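Side-chain contacts in putative esterase (Uncultured bacterium, PDB 7C4D), which probably hydrolyses ester bonds of carboxylic esters, as a marine bacterial esterase of the alpha/beta hydrolase fold: residues I228-K231 with D232-L235; A119-P123 with G124-T128; D77-E80 with F81-Q85; M69-E72 with S73-E76; P260-F263 with I264-L268. All blocks are in the same frame, centred on the assembly; numbering follows the deposited sequence.

Contact 1: residues I228-K231 with D232-L235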
loop_
_atom_site.group_PDB
_atom_site.type_symbol
_atom_site.label_atom_id
_atom_site.label_comp_id
_atom_site.label_asym_id
_atom_site.label_seq_id
_atom_site.Cartn_x
_atom_site.Cartn_y
_atom_site.Cartn_z
ATOM N N ILE A 228 -10.850 -2.055 -9.148
ATOM C CA ILE A 228 -11.917 -3.009 -8.847
ATOM C C ILE A 228 -13.092 -2.773 -9.807
ATOM O O ILE A 228 -13.602 -1.660 -9.911
ATOM C CB ILE A 228 -12.362 -2.952 -7.358
ATOM C CG1 ILE A 228 -11.212 -3.146 -6.363
ATOM C CG2 ILE A 228 -13.505 -3.923 -7.087
ATOM C CD1 ILE A 228 -11.621 -3.051 -4.876
ATOM N N THR A 229 -13.526 -3.828 -10.500
ATOM C CA THR A 229 -14.694 -3.769 -11.370
ATOM C C THR A 229 -15.635 -4.903 -10.988
ATOM O O THR A 229 -15.378 -5.627 -10.040
ATOM C CB THR A 229 -14.321 -3.815 -12.868
ATOM O OG1 THR A 229 -13.453 -4.913 -13.191
ATOM C CG2 THR A 229 -13.730 -2.515 -13.371
ATOM N N ASP A 230 -16.690 -5.087 -11.782
ATOM C CA ASP A 230 -17.785 -5.973 -11.430
ATOM C C ASP A 230 -17.389 -7.427 -11.662
ATOM O O ASP A 230 -17.954 -8.316 -11.037
ATOM C CB ASP A 230 -19.077 -5.531 -12.126
ATOM C CG ASP A 230 -19.415 -4.068 -11.857
ATOM O OD1 ASP A 230 -18.720 -3.187 -12.422
ATOM O OD2 ASP A 230 -20.350 -3.813 -11.061
ATOM N N LYS A 231 -16.385 -7.659 -12.520
ATOM C CA LYS A 231 -15.858 -9.004 -12.711
ATOM C C LYS A 231 -14.961 -9.430 -11.548
ATOM O O LYS A 231 -14.676 -10.618 -11.405
ATOM C CB LYS A 231 -15.159 -9.155 -14.066
ATOM C CG LYS A 231 -14.369 -7.947 -14.548
ATOM C CD LYS A 231 -12.872 -8.087 -14.365
ATOM C CE LYS A 231 -12.097 -7.249 -15.358
ATOM N NZ LYS A 231 -10.649 -7.217 -15.045
ATOM N N ASP A 232 -14.544 -8.462 -10.716
ATOM C CA ASP A 232 -13.744 -8.726 -9.526
ATOM C C ASP A 232 -14.600 -9.307 -8.397
ATOM O O ASP A 232 -14.104 -10.111 -7.603
ATOM C CB ASP A 232 -12.946 -7.491 -9.104
ATOM C CG ASP A 232 -11.888 -7.130 -10.119
ATOM O OD1 ASP A 232 -11.088 -8.019 -10.474
ATOM O OD2 ASP A 232 -11.880 -5.975 -10.556
ATOM N N ILE A 233 -15.887 -8.935 -8.353
ATOM C CA ILE A 233 -16.774 -9.378 -7.285
ATOM C C ILE A 233 -16.772 -10.903 -7.135
ATOM O O ILE A 233 -16.710 -11.390 -5.998
ATOM C CB ILE A 233 -18.185 -8.736 -7.349
ATOM C CG1 ILE A 233 -18.086 -7.226 -7.589
ATOM C CG2 ILE A 233 -18.969 -9.039 -6.076
ATOM C CD1 ILE A 233 -19.351 -6.572 -8.098
ATOM N N PRO A 234 -16.829 -11.717 -8.222
ATOM C CA PRO A 234 -16.818 -13.176 -8.073
ATOM C C PRO A 234 -15.635 -13.759 -7.294
ATOM O O PRO A 234 -15.823 -14.552 -6.374
ATOM C CB PRO A 234 -16.868 -13.709 -9.524
ATOM C CG PRO A 234 -17.410 -12.566 -10.365
ATOM C CD PRO A 234 -16.979 -11.307 -9.634
ATOM N N LEU A 235 -14.407 -13.367 -7.650
ATOM C CA LEU A 235 -13.224 -13.845 -6.937
ATOM C C LEU A 235 -13.123 -13.263 -5.518
ATOM O O LEU A 235 -12.796 -14.018 -4.600
ATOM C CB LEU A 235 -11.960 -13.590 -7.774
ATOM C CG LEU A 235 -10.610 -13.867 -7.104
ATOM C CD1 LEU A 235 -10.466 -15.317 -6.661
ATOM C CD2 LEU A 235 -9.470 -13.516 -8.051
#

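Contact 2: residues A119-P123 with G124-T128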
loop_
_atom_site.group_PDB
_atom_site.type_symbol
_atom_site.label_atom_id
_atom_site.label_comp_id
_atom_site.label_asym_id
_atom_site.label_seq_id
_atom_site.Cartn_x
_atom_site.Cartn_y
_atom_site.Cartn_z
ATOM N N ALA A 119 -8.151 -1.356 0.315
ATOM C CA ALA A 119 -8.409 -0.094 -0.395
ATOM C C ALA A 119 -7.962 -0.164 -1.861
ATOM O O ALA A 119 -6.759 -0.231 -2.169
ATOM C CB ALA A 119 -7.744 1.069 0.313
ATOM N N ASP A 120 -8.967 -0.202 -2.742
ATOM C CA ASP A 120 -8.844 -0.031 -4.188
ATOM C C ASP A 120 -7.839 -0.987 -4.868
ATOM O O ASP A 120 -6.981 -0.542 -5.621
ATOM C CB ASP A 120 -8.674 1.439 -4.573
ATOM C CG ASP A 120 -9.164 1.748 -5.992
ATOM O OD1 ASP A 120 -10.362 1.502 -6.301
ATOM O OD2 ASP A 120 -8.347 2.226 -6.792
ATOM N N ILE A 121 -7.984 -2.302 -4.645
ATOM C CA ILE A 121 -7.274 -3.322 -5.384
ATOM C C ILE A 121 -8.035 -4.642 -5.253
ATOM O O ILE A 121 -8.705 -4.891 -4.245
ATOM C CB ILE A 121 -5.815 -3.437 -4.894
ATOM C CG1 ILE A 121 -4.955 -4.175 -5.926
ATOM C CG2 ILE A 121 -5.767 -4.045 -3.512
ATOM C CD1 ILE A 121 -3.516 -4.398 -5.555
ATOM N N ALA A 122 -7.941 -5.492 -6.283
ATOM C CA ALA A 122 -8.685 -6.747 -6.267
ATOM C C ALA A 122 -7.712 -7.891 -5.999
ATOM O O ALA A 122 -6.517 -7.735 -6.184
ATOM C CB ALA A 122 -9.451 -6.923 -7.566
ATOM N N PRO A 123 -8.147 -9.086 -5.567
ATOM C CA PRO A 123 -7.197 -10.155 -5.333
ATOM C C PRO A 123 -6.513 -10.697 -6.595
ATOM O O PRO A 123 -5.461 -11.321 -6.493
ATOM C CB PRO A 123 -8.000 -11.251 -4.619
ATOM C CG PRO A 123 -9.391 -10.705 -4.415
ATOM C CD PRO A 123 -9.531 -9.482 -5.291
ATOM N N GLY A 124 -7.064 -10.439 -7.778
ATOM C CA GLY A 124 -6.589 -11.128 -8.971
ATOM C C GLY A 124 -5.479 -10.397 -9.742
ATOM O O GLY A 124 -5.093 -9.261 -9.456
ATOM N N LYS A 125 -4.965 -11.079 -10.766
ATOM C CA LYS A 125 -3.834 -10.606 -11.549
ATOM C C LYS A 125 -4.309 -9.526 -12.502
ATOM O O LYS A 125 -5.413 -9.617 -13.026
ATOM C CB LYS A 125 -3.185 -11.775 -12.312
ATOM C CG LYS A 125 -2.194 -11.372 -13.398
ATOM C CD LYS A 125 -1.746 -12.510 -14.271
ATOM C CE LYS A 125 -1.076 -12.000 -15.531
ATOM N NZ LYS A 125 -0.444 -13.092 -16.312
ATOM N N TYR A 126 -3.465 -8.501 -12.691
ATOM C CA TYR A 126 -3.652 -7.461 -13.685
ATOM C C TYR A 126 -2.713 -7.765 -14.865
ATOM O O TYR A 126 -1.542 -8.058 -14.652
ATOM C CB TYR A 126 -3.331 -6.093 -13.072
ATOM C CG TYR A 126 -4.258 -5.658 -11.964
ATOM C CD1 TYR A 126 -4.089 -6.146 -10.670
ATOM C CD2 TYR A 126 -5.321 -4.789 -12.217
ATOM C CE1 TYR A 126 -4.954 -5.779 -9.652
ATOM C CE2 TYR A 126 -6.196 -4.415 -11.210
ATOM C CZ TYR A 126 -6.005 -4.916 -9.928
ATOM O OH TYR A 126 -6.828 -4.547 -8.917
ATOM N N ASP A 127 -3.213 -7.684 -16.104
ATOM C CA ASP A 127 -2.390 -7.960 -17.278
ATOM C C ASP A 127 -1.936 -6.652 -17.928
ATOM O O ASP A 127 -2.214 -5.572 -17.407
ATOM C CB ASP A 127 -3.098 -8.906 -18.250
ATOM C CG ASP A 127 -4.377 -8.319 -18.808
ATOM O OD1 ASP A 127 -4.341 -7.149 -19.226
ATOM O OD2 ASP A 127 -5.403 -9.036 -18.814
ATOM N N THR A 128 -1.256 -6.749 -19.085
ATOM C CA THR A 128 -0.510 -5.616 -19.610
ATOM C C THR A 128 -1.437 -4.592 -20.258
ATOM O O THR A 128 -1.047 -3.438 -20.412
ATOM C CB THR A 128 0.685 -6.018 -20.487
ATOM O OG1 THR A 128 1.158 -7.299 -20.067
ATOM C CG2 THR A 128 1.832 -5.028 -20.403
#

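Contact 3: residues D77-E80 with F81-Q85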
loop_
_atom_site.group_PDB
_atom_site.type_symbol
_atom_site.label_atom_id
_atom_site.label_comp_id
_atom_site.label_asym_id
_atom_site.label_seq_id
_atom_site.Cartn_x
_atom_site.Cartn_y
_atom_site.Cartn_z
ATOM N N ASP A 77 7.360 -10.330 6.431
ATOM C CA ASP A 77 7.722 -9.064 7.072
ATOM C C ASP A 77 6.629 -8.597 8.030
ATOM O O ASP A 77 6.916 -8.304 9.196
ATOM C CB ASP A 77 7.982 -7.964 6.043
ATOM C CG ASP A 77 9.196 -8.220 5.159
ATOM O OD1 ASP A 77 9.974 -9.174 5.463
ATOM O OD2 ASP A 77 9.368 -7.456 4.190
ATOM N N LEU A 78 5.381 -8.606 7.533
ATOM C CA LEU A 78 4.203 -8.268 8.318
ATOM C C LEU A 78 4.078 -9.210 9.502
ATOM O O LEU A 78 3.912 -8.744 10.636
ATOM C CB LEU A 78 2.936 -8.272 7.442
ATOM C CG LEU A 78 1.647 -7.859 8.164
ATOM C CD1 LEU A 78 1.808 -6.508 8.888
ATOM C CD2 LEU A 78 0.489 -7.813 7.173
ATOM N N HIS A 79 4.177 -10.531 9.234
ATOM C CA HIS A 79 4.019 -11.549 10.282
ATOM C C HIS A 79 5.065 -11.391 11.402
ATOM O O HIS A 79 4.753 -11.450 12.599
ATOM C CB HIS A 79 4.042 -12.955 9.663
ATOM C CG HIS A 79 3.860 -14.056 10.645
ATOM N ND1 HIS A 79 4.317 -15.329 10.407
ATOM C CD2 HIS A 79 3.258 -14.094 11.854
ATOM C CE1 HIS A 79 4.016 -16.102 11.428
ATOM N NE2 HIS A 79 3.364 -15.372 12.320
ATOM N N GLU A 80 6.320 -11.157 10.993
ATOM C CA GLU A 80 7.430 -10.907 11.907
ATOM C C GLU A 80 7.220 -9.624 12.725
ATOM O O GLU A 80 7.493 -9.612 13.924
ATOM C CB GLU A 80 8.761 -10.792 11.148
ATOM C CG GLU A 80 9.213 -12.075 10.463
ATOM C CD GLU A 80 9.214 -13.328 11.326
ATOM O OE1 GLU A 80 8.900 -14.419 10.778
ATOM O OE2 GLU A 80 9.532 -13.216 12.538
ATOM N N PHE A 81 6.767 -8.545 12.073
ATOM C CA PHE A 81 6.421 -7.308 12.767
ATOM C C PHE A 81 5.398 -7.539 13.880
ATOM O O PHE A 81 5.554 -7.044 15.006
ATOM C CB PHE A 81 6.024 -6.193 11.794
ATOM C CG PHE A 81 5.506 -4.976 12.506
ATOM C CD1 PHE A 81 6.371 -4.012 12.991
ATOM C CD2 PHE A 81 4.157 -4.854 12.787
ATOM C CE1 PHE A 81 5.883 -2.914 13.685
ATOM C CE2 PHE A 81 3.672 -3.752 13.474
ATOM C CZ PHE A 81 4.533 -2.774 13.917
ATOM N N ILE A 82 4.350 -8.308 13.565
ATOM C CA ILE A 82 3.288 -8.592 14.512
ATOM C C ILE A 82 3.835 -9.408 15.693
ATOM O O ILE A 82 3.473 -9.152 16.848
ATOM C CB ILE A 82 2.099 -9.221 13.739
ATOM C CG1 ILE A 82 1.370 -8.118 12.942
ATOM C CG2 ILE A 82 1.160 -9.945 14.674
ATOM C CD1 ILE A 82 0.525 -8.581 11.783
ATOM N N LYS A 83 4.783 -10.325 15.407
ATOM C CA LYS A 83 5.454 -11.114 16.438
ATOM C C LYS A 83 6.260 -10.201 17.355
ATOM O O LYS A 83 6.073 -10.226 18.566
ATOM C CB LYS A 83 6.440 -12.145 15.868
ATOM C CG LYS A 83 5.824 -13.346 15.171
ATOM C CD LYS A 83 6.846 -14.126 14.367
ATOM C CE LYS A 83 6.308 -15.444 13.850
ATOM N NZ LYS A 83 7.339 -16.167 13.072
ATOM N N SER A 84 7.153 -9.390 16.760
ATOM C CA SER A 84 8.087 -8.577 17.534
ATOM C C SER A 84 7.407 -7.480 18.368
ATOM O O SER A 84 8.072 -6.865 19.184
ATOM C CB SER A 84 9.185 -8.012 16.689
ATOM O OG SER A 84 8.726 -6.941 15.881
ATOM N N GLN A 85 6.098 -7.246 18.186
ATOM C CA GLN A 85 5.357 -6.229 18.915
ATOM C C GLN A 85 4.369 -6.911 19.862
ATOM O O GLN A 85 3.621 -6.231 20.547
ATOM C CB GLN A 85 4.556 -5.339 17.948
ATOM C CG GLN A 85 5.396 -4.395 17.108
ATOM C CD GLN A 85 6.142 -3.430 17.990
ATOM O OE1 GLN A 85 7.343 -3.245 17.835
ATOM N NE2 GLN A 85 5.437 -2.821 18.935
#

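Contact 4: residues M69-E72 with S73-E76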
loop_
_atom_site.group_PDB
_atom_site.type_symbol
_atom_site.label_atom_id
_atom_site.label_comp_id
_atom_site.label_asym_id
_atom_site.label_seq_id
_atom_site.Cartn_x
_atom_site.Cartn_y
_atom_site.Cartn_z
ATOM N N MET A 69 10.706 -8.805 -3.543
ATOM C CA MET A 69 9.537 -8.079 -3.075
ATOM C C MET A 69 8.260 -8.864 -3.380
ATOM O O MET A 69 7.245 -8.271 -3.726
ATOM C CB MET A 69 9.412 -6.789 -3.888
ATOM C CG MET A 69 9.997 -5.616 -3.244
ATOM S SD MET A 69 9.661 -4.241 -4.322
ATOM C CE MET A 69 8.095 -3.676 -3.657
ATOM N N SER A 70 8.309 -10.193 -3.293
ATOM C CA SER A 70 7.129 -11.006 -3.516
ATOM C C SER A 70 6.151 -10.783 -2.348
ATOM O O SER A 70 6.587 -10.345 -1.292
ATOM C CB SER A 70 7.562 -12.437 -3.617
ATOM O OG SER A 70 7.782 -12.985 -2.329
ATOM N N TYR A 71 4.865 -11.143 -2.515
ATOM C CA TYR A 71 3.834 -10.909 -1.526
ATOM C C TYR A 71 4.067 -11.869 -0.380
ATOM O O TYR A 71 3.693 -11.608 0.768
ATOM C CB TYR A 71 2.435 -11.026 -2.135
ATOM C CG TYR A 71 2.030 -9.816 -2.941
ATOM C CD1 TYR A 71 1.955 -8.568 -2.323
ATOM C CD2 TYR A 71 1.653 -9.902 -4.277
ATOM C CE1 TYR A 71 1.652 -7.422 -3.025
ATOM C CE2 TYR A 71 1.270 -8.770 -4.986
ATOM C CZ TYR A 71 1.283 -7.524 -4.350
ATOM O OH TYR A 71 0.926 -6.338 -4.929
ATOM N N GLU A 72 4.727 -12.974 -0.717
ATOM C CA GLU A 72 5.076 -13.967 0.285
ATOM C C GLU A 72 6.031 -13.330 1.297
ATOM O O GLU A 72 5.861 -13.485 2.501
ATOM C CB GLU A 72 5.695 -15.183 -0.405
ATOM C CG GLU A 72 6.231 -16.233 0.541
ATOM C CD GLU A 72 5.155 -17.022 1.262
ATOM O OE1 GLU A 72 5.319 -17.239 2.479
ATOM O OE2 GLU A 72 4.165 -17.425 0.602
ATOM N N SER A 73 7.032 -12.607 0.789
ATOM C CA SER A 73 8.095 -12.074 1.627
ATOM C C SER A 73 7.563 -10.887 2.419
ATOM O O SER A 73 7.871 -10.770 3.605
ATOM C CB SER A 73 9.337 -11.694 0.824
ATOM O OG SER A 73 9.089 -10.595 -0.033
ATOM N N MET A 74 6.767 -10.038 1.739
ATOM C CA MET A 74 6.138 -8.874 2.355
ATOM C C MET A 74 5.171 -9.316 3.445
ATOM O O MET A 74 5.217 -8.754 4.519
ATOM C CB MET A 74 5.485 -7.963 1.312
ATOM C CG MET A 74 6.542 -7.280 0.464
ATOM S SD MET A 74 6.163 -5.861 -0.572
ATOM C CE MET A 74 5.108 -6.643 -1.785
ATOM N N ALA A 75 4.434 -10.425 3.217
ATOM C CA ALA A 75 3.543 -11.037 4.200
ATOM C C ALA A 75 4.320 -11.499 5.412
ATOM O O ALA A 75 3.823 -11.414 6.541
ATOM C CB ALA A 75 2.779 -12.201 3.612
ATOM N N GLU A 76 5.528 -12.030 5.155
ATOM C CA GLU A 76 6.367 -12.541 6.228
ATOM C C GLU A 76 6.901 -11.399 7.093
ATOM O O GLU A 76 6.969 -11.540 8.314
ATOM C CB GLU A 76 7.503 -13.449 5.713
ATOM C CG GLU A 76 7.968 -14.430 6.792
ATOM C CD GLU A 76 6.843 -15.336 7.277
ATOM O OE1 GLU A 76 6.016 -15.757 6.425
ATOM O OE2 GLU A 76 6.765 -15.588 8.500
#

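Contact 5: residues P260-F263 with I264-L268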
loop_
_atom_site.group_PDB
_atom_site.type_symbol
_atom_site.label_atom_id
_atom_site.label_comp_id
_atom_site.label_asym_id
_atom_site.label_seq_id
_atom_site.Cartn_x
_atom_site.Cartn_y
_atom_site.Cartn_z
ATOM N N PRO A 260 -10.393 11.908 2.367
ATOM C CA PRO A 260 -10.042 11.321 3.658
ATOM C C PRO A 260 -11.193 11.226 4.655
ATOM O O PRO A 260 -11.261 10.264 5.425
ATOM C CB PRO A 260 -8.889 12.167 4.207
ATOM C CG PRO A 260 -8.953 13.455 3.411
ATOM C CD PRO A 260 -9.588 13.101 2.080
ATOM N N LYS A 261 -12.098 12.209 4.611
ATOM C CA LYS A 261 -13.210 12.280 5.540
ATOM C C LYS A 261 -14.104 11.074 5.296
ATOM O O LYS A 261 -14.507 10.411 6.238
ATOM C CB LYS A 261 -14.005 13.583 5.352
ATOM C CG LYS A 261 -15.157 13.793 6.327
ATOM C CD LYS A 261 -16.060 14.984 5.989
ATOM C CE LYS A 261 -17.343 15.069 6.800
ATOM N NZ LYS A 261 -17.116 15.509 8.201
ATOM N N ILE A 262 -14.430 10.807 4.029
ATOM C CA ILE A 262 -15.248 9.644 3.730
ATOM C C ILE A 262 -14.450 8.346 3.997
ATOM O O ILE A 262 -15.036 7.316 4.329
ATOM C CB ILE A 262 -15.841 9.726 2.316
ATOM C CG1 ILE A 262 -16.661 11.014 2.092
ATOM C CG2 ILE A 262 -16.628 8.467 1.978
ATOM C CD1 ILE A 262 -17.427 11.033 0.771
ATOM N N PHE A 263 -13.109 8.388 3.924
ATOM C CA PHE A 263 -12.331 7.188 4.158
ATOM C C PHE A 263 -12.507 6.769 5.617
ATOM O O PHE A 263 -12.762 5.614 5.923
ATOM C CB PHE A 263 -10.865 7.377 3.759
ATOM C CG PHE A 263 -10.088 6.082 3.768
ATOM C CD1 PHE A 263 -9.522 5.593 4.935
ATOM C CD2 PHE A 263 -9.938 5.337 2.610
ATOM C CE1 PHE A 263 -8.842 4.377 4.956
ATOM C CE2 PHE A 263 -9.230 4.139 2.625
ATOM C CZ PHE A 263 -8.715 3.639 3.799
ATOM N N ILE A 264 -12.421 7.746 6.506
ATOM C CA ILE A 264 -12.490 7.526 7.938
ATOM C C ILE A 264 -13.886 7.048 8.334
ATOM O O ILE A 264 -14.046 6.181 9.192
ATOM C CB ILE A 264 -12.026 8.826 8.629
ATOM C CG1 ILE A 264 -10.507 8.950 8.501
ATOM C CG2 ILE A 264 -12.449 8.902 10.093
ATOM C CD1 ILE A 264 -9.994 10.358 8.511
ATOM N N GLN A 265 -14.896 7.616 7.679
ATOM C CA GLN A 265 -16.281 7.288 7.934
ATOM C C GLN A 265 -16.506 5.801 7.695
ATOM O O GLN A 265 -16.984 5.120 8.592
ATOM C CB GLN A 265 -17.146 8.250 7.119
ATOM C CG GLN A 265 -18.479 7.750 6.588
ATOM C CD GLN A 265 -19.047 8.804 5.656
ATOM O OE1 GLN A 265 -18.921 10.004 5.898
ATOM N NE2 GLN A 265 -19.646 8.371 4.557
ATOM N N LYS A 266 -16.177 5.320 6.487
ATOM C CA LYS A 266 -16.406 3.933 6.104
ATOM C C LYS A 266 -15.596 2.941 6.949
ATOM O O LYS A 266 -16.111 1.876 7.262
ATOM C CB LYS A 266 -16.097 3.756 4.626
ATOM C CG LYS A 266 -16.975 4.596 3.720
ATOM C CD LYS A 266 -18.440 4.507 4.038
ATOM C CE LYS A 266 -19.288 5.133 2.950
ATOM N NZ LYS A 266 -20.714 5.157 3.352
ATOM N N THR A 267 -14.370 3.318 7.320
ATOM C CA THR A 267 -13.465 2.570 8.183
ATOM C C THR A 267 -14.074 2.450 9.585
ATOM O O THR A 267 -14.096 1.357 10.153
ATOM C CB THR A 267 -12.080 3.250 8.206
ATOM O OG1 THR A 267 -11.512 3.228 6.893
ATOM C CG2 THR A 267 -11.104 2.714 9.241
ATOM N N LEU A 268 -14.572 3.565 10.159
ATOM C CA LEU A 268 -15.082 3.538 11.537
ATOM C C LEU A 268 -16.433 2.852 11.632
ATOM O O LEU A 268 -16.765 2.312 12.675
ATOM C CB LEU A 268 -15.118 4.932 12.179
ATOM C CG LEU A 268 -13.731 5.509 12.537
ATOM C CD1 LEU A 268 -13.792 6.965 13.031
ATOM C CD2 LEU A 268 -12.964 4.640 13.533
#

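Contact 1: residues I228-K231 with D232-L235
Asp-232 OD2 is gripped by two donors of Thr-229: the backbone N at 2.7 Å and the hydroxyl OG1 at 3.2 Å. The site is a tight turn of the alpha/beta hydrolase fold, where the loop after strand 217-222 passes into helix 232-239. The hydrogen bond from the amide is nearly straight, 165° at the hydrogen, and uses the anti lone pair of OD2. The hydroxyl instead comes from above the carboxylate plane, so the two donors of one residue reach the same oxygen from different directions. Thr-229 OG1 stands between its own backbone N and carbonyl carbon (chi1 52°), which puts the hydroxyl beside the amide it works with. The backbone answers in the reverse direction, Asp-232 N donating to Thr-229 O over 3.0 Å. With Asp-230 and Lys-231 at the corners, this return bond closes a type I turn, and the two bonds to OD2 should restrain the rotation of the carboxylate. Looser carbon contacts flank these bonds. The CD1 branch of Ile-233 lies alongside the Asp-230 side chain, its methyl 4.2 Å from Asp-230 CB, while a weak bond joins Ile-233 N to Asp-230 O. Ile-228 crosses the aspartate at a slant, its CG2 4.1 Å from Asp-232 CB, and the remaining oxygen, Asp-232 OD1, rests 3.5 Å from Ala-122 CB.

Contact 2: residues A119-P123 with G124-T128
Tyr-126 points its phenol back across the bend of the chain at the backbone of Ala-122, and the phenolic oxygen is where the two halves of this loop meet. Ala-122 N donates to Tyr-126 OH at 3.0 Å, with an angle of 159° at the hydrogen. The amide lies at the edge of the ring, near its plane. The phenol passes its own proton on to Tyr-227 O, so one hydroxyl accepts from the amide of one loop and donates to a carbonyl of another, which should hold the ring firmly in its orientation. Ile-121 crosses the ring at a slant: its CG1 is 3.5 Å from Tyr-126 OH and 4.1 Å from Tyr-126 CE1, an approach that is oblique to the ring. That branch reaches the phenol because Ile-121 CG1 is anti to the backbone N (chi1 -162°). The methyl of Ala-122 is also near, CB lying 3.8 Å from Tyr-126 OH. Further out, the aromatic ring rests on Asn-132 and Val-133 of helix 131-144 and on Lys-100 of helix 97-108, while Lys-100 NZ bonds to Gly-124 O. Pro-123 packs on Met-103 of helix 97-108 and on Ile-236 and Ile-239 of helix 232-239. This is the loop that follows strand 113-119 in the alpha/beta hydrolase fold. It begins with Asp-120, whose OD2 is hydrogen-bonded to His-253 ND1, consistent with the acid of a Ser-His-Asp catalytic triad completed by Ser-96.

Contact 3: residues D77-E80 with F81-Q85
Lys-83 reaches back along one face of helix 71-84 to meet both His-79 and Glu-80, one helical turn earlier. The helix belongs to the alpha/beta hydrolase fold, where it packs against the central sheet. Lys-83 NZ forms a salt bridge with Glu-80 OE1 at 3.3 Å, meeting the oxygen on its syn side but 33° out of the carboxylate plane. The two side chains run side by side in the same direction. The extended lysine chain brings CE over one face of the imidazole, 3.6 Å from the His-79 ring centroid, in a CH-pi contact displaced toward the rim. On that ring, His-79 ND1 is taken by Glu-76 OE2, which probably polarises the imidazole. Glu-80 OE1 has this same Glu-76 oxygen as a close like charge, so the lysine probably eases the repulsion between the two carboxylates. Backbone polar groups pair regularly: Phe-81 N with Asp-77 O, Ile-82 N with Leu-78 O, Lys-83 N with His-79 O and Ser-84 N with Glu-80 O. The buried carboxylate of Asp-77 looks away from the contact and is satisfied by Arg-58 NE, in a salt bridge, and by Leu-12 N. On the sheet-facing side the polar pairing gives way to apolar packing. Leu-78 and Ile-82 both touch Ile-27 and Phe-105, Phe-81 meets Phe-16 edge-to-face, and the Leu-78 CD1 methyl lies 3.8 Å from Ile-82 CD1.

Contact 4: residues M69-E72 with S73-E76
Ser-70 and Ser-73 exchange bonds at the start of helix 71-84, where Ser-70 is the N-cap. Ser-73 N donates to Ser-70 OG at 3.2 Å, the capping bond, while the Ser-73 hydroxyl returns to Ser-70 O at 2.8 Å. Ser-70 O also accepts from Met-74 N at 3.1 Å, in the carbonyl plane and almost straight at 169°, whereas the hydroxyl is tilted from that plane. Ser-73 OG gets there by standing between its backbone N and carbonyl carbon (chi1 67°). Around this polar core Met-74 folds its thioether back over the first turn: a bend at chi3 carries CE to 3.7 Å from Tyr-71 CD1, approaching the ring obliquely, and to 3.3 Å from Met-69 O. The second shell probably helps to position these groups. Tyr-71 OH bonds to Ile-202 O and its ring meets Trp-104, Asp-68 OD1 receives Ser-70 N, and Asn-198 OD1 receives Met-69 N. One turn along, Glu-72 OE1 and Glu-76 OE1 lie 4.3 Å apart. Their like charges would repel, but the partial positive charge at the helix start may ease this.

Contact 5: residues P260-F263 with I264-L268
Regular i to i+4 bonds carry the backbone from Pro-260 to Thr-267, among them Ile-264 N to Pro-260 O at 3.0 Å and a practically straight Lys-266 N to Ile-262 O (175°). Phe-263 O is the exception in having two donors. Thr-267 N reaches it at 3.1 Å and Thr-267 OG1 at 2.9 Å, from opposite faces of the carbonyl plane, the hydroxyl standing 38° out of it. Such a doubled acceptor is a common way for a threonine within a helix to satisfy its hydroxyl. Thr-267 OG1 lies anti to its carbonyl carbon (chi1 -63°), pointing back down the helix at the preceding turn. The same oxygen sits 3.5 Å from Phe-263 CE1, meeting the ring at a slant as the two side chains cross. Ile-262 and Gln-265 run alongside each other, with Ile-262 CG2 4.0 Å from Gln-265 NE2. Ile-264 folds its CD1 branch over the previous turn, coming within 3.3 Å of Pro-260 O. Beyond the segments, Phe-263 packs on Ala-119 and Leu-220 and meets Trp-39 edge-to-face, while Ile-264 and Thr-267 reach Ile-42 and Leu-46. Helix 260-270 thus closes the chain as the C-terminal helix of an alpha/beta hydrolase, laid between the parallel strands 113-119, 217-222 and 244-248 and helix 40-46.

From the N terminus, contacts 4 and 3 follow each other directly on helix 71-84, from its capped start to its last turn, with centres about 12 Å apart. Contact 2 then forms the loop leaving strand 113-119, contact 1 the turn from the loop after strand 217-222 into helix 232-239, and contact 5 the final helix. All five are local and come in series, so none encloses or crosses another. Contact 1 packs on contact 2, where Ile-228 CD1 meets Ile-121 O at 3.5 Å, and contact 2 touches contact 5 through Ala-119 CB and Phe-263 CE2. Contacts 4 and 5 lie on opposite sides of the chain's centre.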